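Local coordinates for protein N-alpha-acetyltransferase 35, NatC auxiliary subunit (Saccharomyces cerevisiae, PDB 6YGA) that serves as an auxiliary subunit of the NatC N-terminal acetyltransferase, which acetylates the N-terminal Met of the L-A virus Gag protein, at residues G169-E173 / E174-N178; G140-L143 / Y144-L148. All coordinates share one frame; numbering follows the deposited sequence.

Overall arrangement
Interactions 1 and 2 mark the two ends of helix 142-167 in the Mak10 family region. Interaction 2 is the capped start of the helix. Interaction 1 is the turn in the loop that leaves its end and leads on to helix 193-209. Their centres are 35 Å apart, and their nearest atoms about 21 Å, so the two do not touch. The centre of interaction 1 is about 11 Å from the centre of the chain, and the turn packs against F142 of the N-alpha-acetyltransferase 30 chain. It also holds an ethanediol, probably from the crystallisation liquor. The centre of interaction 2 is about 41 Å from that of the chain. It is touched by no other protein chain of the assembly.

Interaction 1: residues G169-E173 / E174-N178; sequences GIVFE and EEDLN. With EDO (1,2-ethanediol), chain Z.
F172 and D176 close a five-residue turn in the backbone: D176 N donates to F172 O at 3.2 Å, with an N-H...O angle of 161°. A second backbone bond overlaps this turn and runs past it, from E174 N to L177 O at 3.0 Å. E174 has a positive phi of 55°, which lets the chain double back here. D176 then returns the bond with its side chain. Its OD2 accepts from F172 N at 3.2 Å, through the lone pair that faces away from OD1. The carboxylate reaches this N-H because CG stands anti to the carbonyl carbon, chi1 -58°. D176 OD2 also lies against V171 CB, at 3.3 Å, and near the edge of the F172 ring. Two bonds in opposite directions thus tie the same two residues. This is an alpha-turn with an added side-chain bond from its last residue, in the loop between helix 142-167 and helix 193-209. The other oxygen of D176, OD1, forms a salt bridge with R340 and a hydrogen bond with N405. E175 lies alongside F172, pointing the same way, and its OE1 is 3.4 Å from F172 CB. That same OE1 forms a salt bridge with R408, which also makes a cation-pi contact with the F172 ring. F142 of the N-alpha-acetyltransferase 30 chain packs on both E175 and D176. One face of the F172 ring carries an ethanediol, whose O1 sits 3.7 Å above the plane, over the ring centre. Just past the end of helix 142-167, ethanediol O1 donates to G169 O at 3.1 Å and ethanediol O2 to V171 O at 3.3 Å.

Interaction 2: residues G140-L143 / Y144-L148; sequences GNIL and YDKVL
G140, just ahead of helix 142-167, meets D145 in its first turn; N141, next to G140, is the N-cap. G140 N donates to D145 OD2 at 3.0 Å, on the syn side of the carboxylate but 28° out of its plane. D145 comes back over the first turn to do this, with CG anti to its carbonyl carbon. Its other oxygen, OD1, is bonded to T139, whose hydroxyl also takes the N-H of N141. A negative group at this end of a helix would probably be favoured by the helix dipole. N141 caps the helix with its side chain. Its OD1 accepts from L143 N at 3.1 Å, in a nearly straight bond, though the donor stands above the amide plane. CG lies anti to the backbone N, chi1 -169°, which swings the amide over that N-H. The carbonyl of N141 accepts from D145 N at 3.1 Å, and N141 CB lies obliquely by the Y144 ring. The hydroxyl of that tyrosine is bonded to the carbonyl of Y82. I142 begins the helix. Its O is gripped twice: K146 N comes at 3.2 Å from above the carbonyl plane, and V147 N at 3.3 Å within it. The second bond belongs to a wider, pi-type turn. The side chain of I142 runs beside that of K146, with CD1 near CB, and both touch I206 of helix 193-209. K146 NZ goes on to a salt bridge with E202. L143 turns to helix 85-104, touching P85 and V89. Its CD2 meets V147 CG2 at 4.2 Å. With the same five-residue spacing, L143 O accepts from L148 N at 2.8 Å, nearly along the C=O axis.

Interaction 1: residues G169-E173 / E174-N178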
ATOM      1  N   GLY B 169      15.037   0.255   2.310  1.00 61.16           N
ATOM      2  CA  GLY B 169      13.850   0.363   3.136  1.00 63.34           C
ATOM      3  C   GLY B 169      12.990   1.575   2.866  1.00 61.84           C
ATOM      4  O   GLY B 169      12.259   2.011   3.756  1.00 61.87           O
ATOM      5  N   ILE B 170      13.053   2.132   1.656  1.00 61.24           N
ATOM      6  CA  ILE B 170      12.277   3.330   1.347  1.00 65.54           C
ATOM      7  C   ILE B 170      10.788   3.007   1.299  1.00 68.82           C
ATOM      8  O   ILE B 170       9.976   3.646   1.979  1.00 73.02           O
ATOM      9  CB  ILE B 170      12.761   3.957   0.027  1.00 65.86           C
ATOM     10  CG1 ILE B 170      14.198   4.471   0.171  1.00 65.61           C
ATOM     11  CG2 ILE B 170      11.818   5.063  -0.409  1.00 66.77           C
ATOM     12  CD1 ILE B 170      14.411   5.400   1.350  1.00 65.32           C
ATOM     13  N   VAL B 171      10.408   2.014   0.497  1.00 67.26           N
ATOM     14  CA  VAL B 171       9.010   1.613   0.380  1.00 66.48           C
ATOM     15  C   VAL B 171       8.801   0.261   1.052  1.00 69.16           C
ATOM     16  O   VAL B 171       9.734  -0.312   1.627  1.00 69.49           O
ATOM     17  CB  VAL B 171       8.561   1.572  -1.092  1.00 59.74           C
ATOM     18  CG1 VAL B 171       8.715   2.946  -1.733  1.00 56.39           C
ATOM     19  CG2 VAL B 171       9.349   0.525  -1.856  1.00 58.64           C
ATOM     20  N   PHE B 172       7.580  -0.261   0.971  1.00 69.41           N
ATOM     21  CA  PHE B 172       7.184  -1.458   1.700  1.00 70.85           C
ATOM     22  C   PHE B 172       7.236  -2.676   0.787  1.00 78.44           C
ATOM     23  O   PHE B 172       6.679  -2.659  -0.316  1.00 77.89           O
ATOM     24  CB  PHE B 172       5.782  -1.284   2.288  1.00 66.00           C
ATOM     25  CG  PHE B 172       5.697  -0.198   3.327  1.00 62.20           C
ATOM     26  CD1 PHE B 172       5.535   1.128   2.957  1.00 60.01           C
ATOM     27  CD2 PHE B 172       5.793  -0.504   4.674  1.00 61.27           C
ATOM     28  CE1 PHE B 172       5.464   2.128   3.916  1.00 59.67           C
ATOM     29  CE2 PHE B 172       5.721   0.489   5.636  1.00 59.79           C
ATOM     30  CZ  PHE B 172       5.556   1.807   5.256  1.00 59.39           C
ATOM     31  N   GLU B 173       7.905  -3.729   1.252  1.00 90.29           N
ATOM     32  CA  GLU B 173       8.066  -4.938   0.460  1.00 99.38           C
ATOM     33  C   GLU B 173       6.735  -5.665   0.301  1.00 96.82           C
ATOM     34  O   GLU B 173       5.872  -5.631   1.182  1.00 98.28           O
ATOM     35  CB  GLU B 173       9.090  -5.865   1.115  1.00111.83           C
ATOM     36  CG  GLU B 173       8.692  -6.329   2.510  1.00118.41           C
ATOM     37  CD  GLU B 173       9.772  -7.147   3.193  1.00120.31           C
ATOM     38  OE1 GLU B 173      10.902  -6.637   3.342  1.00120.83           O
ATOM     39  OE2 GLU B 173       9.489  -8.301   3.578  1.00122.07           O
ATOM     40  N   GLU B 174       6.581  -6.334  -0.844  1.00 95.29           N
ATOM     41  CA  GLU B 174       5.381  -7.113  -1.164  1.00 94.71           C
ATOM     42  C   GLU B 174       4.109  -6.274  -1.052  1.00 91.45           C
ATOM     43  O   GLU B 174       3.047  -6.773  -0.675  1.00 95.70           O
ATOM     44  CB  GLU B 174       5.283  -8.366  -0.288  1.00 97.64           C
ATOM     45  CG  GLU B 174       4.453  -9.488  -0.897  1.00 99.74           C
ATOM     46  CD  GLU B 174       4.387 -10.705  -0.002  1.00102.45           C
ATOM     47  OE1 GLU B 174       5.367 -11.478   0.024  1.00103.30           O
ATOM     48  OE2 GLU B 174       3.363 -10.876   0.691  1.00103.56           O
ATOM     49  N   GLU B 175       4.212  -4.988  -1.370  1.00 79.79           N
ATOM     50  CA  GLU B 175       3.052  -4.110  -1.440  1.00 69.25           C
ATOM     51  C   GLU B 175       3.264  -3.156  -2.604  1.00 60.65           C
ATOM     52  O   GLU B 175       2.471  -3.126  -3.551  1.00 59.83           O
ATOM     53  CB  GLU B 175       2.851  -3.355  -0.120  1.00 68.49           C
ATOM     54  CG  GLU B 175       1.681  -2.373  -0.118  1.00 68.15           C
ATOM     55  CD  GLU B 175       1.585  -1.567   1.170  1.00 71.31           C
ATOM     56  OE1 GLU B 175       2.380  -1.822   2.097  1.00 73.36           O
ATOM     57  OE2 GLU B 175       0.714  -0.675   1.254  1.00 72.85           O
ATOM     58  N   ASP B 176       4.352  -2.391  -2.547  1.00 54.70           N
ATOM     59  CA  ASP B 176       4.744  -1.550  -3.669  1.00 49.96           C
ATOM     60  C   ASP B 176       5.546  -2.326  -4.701  1.00 48.16           C
ATOM     61  O   ASP B 176       5.517  -1.986  -5.889  1.00 46.22           O
ATOM     62  CB  ASP B 176       5.560  -0.363  -3.165  1.00 48.29           C
ATOM     63  CG  ASP B 176       4.806   0.460  -2.153  1.00 47.72           C
ATOM     64  OD1 ASP B 176       3.669   0.874  -2.461  1.00 46.92           O
ATOM     65  OD2 ASP B 176       5.339   0.673  -1.045  1.00 47.13           O
ATOM     66  N   LEU B 177       6.255  -3.367  -4.271  1.00 48.84           N
ATOM     67  CA  LEU B 177       7.156  -4.098  -5.150  1.00 49.14           C
ATOM     68  C   LEU B 177       7.452  -5.461  -4.542  1.00 51.66           C
ATOM     69  O   LEU B 177       7.873  -5.549  -3.385  1.00 53.49           O
ATOM     70  CB  LEU B 177       8.447  -3.308  -5.367  1.00 48.69           C
ATOM     71  CG  LEU B 177       9.497  -3.892  -6.309  1.00 51.67           C
ATOM     72  CD1 LEU B 177       8.844  -4.551  -7.507  1.00 53.24           C
ATOM     73  CD2 LEU B 177      10.420  -2.778  -6.754  1.00 50.10           C
ATOM     74  N   ASN B 178       7.235  -6.513  -5.329  1.00 49.85           N
ATOM     75  CA  ASN B 178       7.490  -7.884  -4.909  1.00 50.01           C
ATOM     76  C   ASN B 178       8.906  -8.281  -5.304  1.00 51.82           C
ATOM     77  O   ASN B 178       9.319  -8.075  -6.452  1.00 51.24           O
ATOM     78  CB  ASN B 178       6.476  -8.838  -5.545  1.00 49.86           C
ATOM     79  CG  ASN B 178       6.780 -10.304  -5.262  1.00 50.21           C
ATOM     80  OD1 ASN B 178       7.611 -10.918  -5.931  1.00 51.72           O
ATOM     81  ND2 ASN B 178       6.088 -10.875  -4.280  1.00 48.31           N
TER
HETATM   82  C1  EDO Z 815       9.721   0.649   5.704  1.00 75.51           C
HETATM   83  O1  EDO Z 815       9.336   1.251   4.463  1.00 76.50           O
HETATM   84  C2  EDO Z 815       9.903  -0.851   5.507  1.00 73.99           C
HETATM   85  O2  EDO Z 815      10.960  -1.085   4.569  1.00 71.90           O

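Interaction 2: residues G140-L143 / Y144-L148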
ATOM      1  N   GLY B 140      24.935 -23.197 -30.271  1.00106.98           N
ATOM      2  CA  GLY B 140      25.597 -23.132 -31.555  1.00107.62           C
ATOM      3  C   GLY B 140      25.036 -22.101 -32.508  1.00107.53           C
ATOM      4  O   GLY B 140      25.558 -21.964 -33.622  1.00111.49           O
ATOM      5  N   ASN B 141      23.989 -21.380 -32.115  1.00103.58           N
ATOM      6  CA  ASN B 141      23.396 -20.321 -32.919  1.00103.88           C
ATOM      7  C   ASN B 141      23.719 -18.979 -32.276  1.00100.82           C
ATOM      8  O   ASN B 141      23.672 -18.839 -31.049  1.00 97.90           O
ATOM      9  CB  ASN B 141      21.878 -20.512 -33.046  1.00105.52           C
ATOM     10  CG  ASN B 141      21.251 -19.601 -34.096  1.00108.94           C
ATOM     11  OD1 ASN B 141      21.687 -18.466 -34.296  1.00110.47           O
ATOM     12  ND2 ASN B 141      20.217 -20.097 -34.765  1.00110.59           N
ATOM     13  N   ILE B 142      24.043 -17.990 -33.111  1.00101.18           N
ATOM     14  CA  ILE B 142      24.585 -16.742 -32.588  1.00 98.48           C
ATOM     15  C   ILE B 142      23.498 -15.897 -31.936  1.00 94.98           C
ATOM     16  O   ILE B 142      23.781 -15.083 -31.049  1.00 91.64           O
ATOM     17  CB  ILE B 142      25.313 -15.973 -33.707  1.00100.54           C
ATOM     18  CG1 ILE B 142      26.342 -15.024 -33.100  1.00 98.83           C
ATOM     19  CG2 ILE B 142      24.327 -15.205 -34.586  1.00100.89           C
ATOM     20  CD1 ILE B 142      27.399 -15.729 -32.275  1.00 98.82           C
ATOM     21  N   LEU B 143      22.245 -16.070 -32.355  1.00 94.78           N
ATOM     22  CA  LEU B 143      21.161 -15.280 -31.785  1.00 90.56           C
ATOM     23  C   LEU B 143      20.832 -15.739 -30.370  1.00 88.11           C
ATOM     24  O   LEU B 143      20.559 -14.914 -29.488  1.00 85.43           O
ATOM     25  CB  LEU B 143      19.937 -15.362 -32.694  1.00 91.39           C
ATOM     26  CG  LEU B 143      20.172 -14.883 -34.130  1.00 93.65           C
ATOM     27  CD1 LEU B 143      18.962 -15.194 -34.987  1.00 94.96           C
ATOM     28  CD2 LEU B 143      20.488 -13.393 -34.163  1.00 91.23           C
ATOM     29  N   TYR B 144      20.875 -17.052 -30.128  1.00 88.94           N
ATOM     30  CA  TYR B 144      20.575 -17.580 -28.801  1.00 87.16           C
ATOM     31  C   TYR B 144      21.742 -17.398 -27.838  1.00 84.89           C
ATOM     32  O   TYR B 144      21.537 -17.027 -26.679  1.00 81.32           O
ATOM     33  CB  TYR B 144      20.205 -19.060 -28.892  1.00 90.91           C
ATOM     34  CG  TYR B 144      18.806 -19.324 -29.399  1.00 93.52           C
ATOM     35  CD1 TYR B 144      18.542 -19.394 -30.758  1.00 97.27           C
ATOM     36  CD2 TYR B 144      17.749 -19.510 -28.514  1.00 92.01           C
ATOM     37  CE1 TYR B 144      17.266 -19.636 -31.227  1.00 98.91           C
ATOM     38  CE2 TYR B 144      16.468 -19.754 -28.973  1.00 93.66           C
ATOM     39  CZ  TYR B 144      16.233 -19.815 -30.330  1.00 97.26           C
ATOM     40  OH  TYR B 144      14.960 -20.056 -30.794  1.00 98.56           O
ATOM     41  N   ASP B 145      22.969 -17.654 -28.298  1.00 86.92           N
ATOM     42  CA  ASP B 145      24.107 -17.711 -27.385  1.00 87.08           C
ATOM     43  C   ASP B 145      24.655 -16.325 -27.059  1.00 85.27           C
ATOM     44  O   ASP B 145      25.053 -16.068 -25.918  1.00 84.75           O
ATOM     45  CB  ASP B 145      25.211 -18.594 -27.973  1.00 90.56           C
ATOM     46  CG  ASP B 145      24.726 -19.998 -28.301  1.00 92.00           C
ATOM     47  OD1 ASP B 145      23.511 -20.167 -28.528  1.00 90.66           O
ATOM     48  OD2 ASP B 145      25.558 -20.931 -28.327  1.00 94.19           O
ATOM     49  N   LYS B 146      24.687 -15.421 -28.039  1.00 84.88           N
ATOM     50  CA  LYS B 146      25.286 -14.104 -27.860  1.00 84.82           C
ATOM     51  C   LYS B 146      24.258 -12.993 -27.711  1.00 81.68           C
ATOM     52  O   LYS B 146      24.319 -12.220 -26.750  1.00 79.14           O
ATOM     53  CB  LYS B 146      26.227 -13.790 -29.035  1.00 91.54           C
ATOM     54  CG  LYS B 146      27.619 -13.334 -28.612  1.00 97.31           C
ATOM     55  CD  LYS B 146      27.557 -12.049 -27.790  1.00 98.86           C
ATOM     56  CE  LYS B 146      28.890 -11.723 -27.116  1.00100.65           C
ATOM     57  NZ  LYS B 146      28.834 -10.423 -26.379  1.00 98.12           N
ATOM     58  N   VAL B 147      23.311 -12.883 -28.644  1.00 80.79           N
ATOM     59  CA  VAL B 147      22.331 -11.801 -28.581  1.00 76.55           C
ATOM     60  C   VAL B 147      21.377 -12.007 -27.410  1.00 71.64           C
ATOM     61  O   VAL B 147      21.195 -11.116 -26.573  1.00 67.62           O
ATOM     62  CB  VAL B 147      21.573 -11.687 -29.916  1.00 75.49           C
ATOM     63  CG1 VAL B 147      20.518 -10.591 -29.837  1.00 73.17           C
ATOM     64  CG2 VAL B 147      22.547 -11.414 -31.048  1.00 75.89           C
ATOM     65  N   LEU B 148      20.758 -13.187 -27.329  1.00 71.21           N
ATOM     66  CA  LEU B 148      19.799 -13.437 -26.258  1.00 68.33           C
ATOM     67  C   LEU B 148      20.490 -13.510 -24.902  1.00 68.77           C
ATOM     68  O   LEU B 148      19.929 -13.073 -23.891  1.00 64.68           O
ATOM     69  CB  LEU B 148      19.016 -14.717 -26.545  1.00 68.42           C
ATOM     70  CG  LEU B 148      17.874 -15.037 -25.583  1.00 65.55           C
ATOM     71  CD1 LEU B 148      17.015 -13.805 -25.329  1.00 63.73           C
ATOM     72  CD2 LEU B 148      17.029 -16.169 -26.138  1.00 66.54           C
TER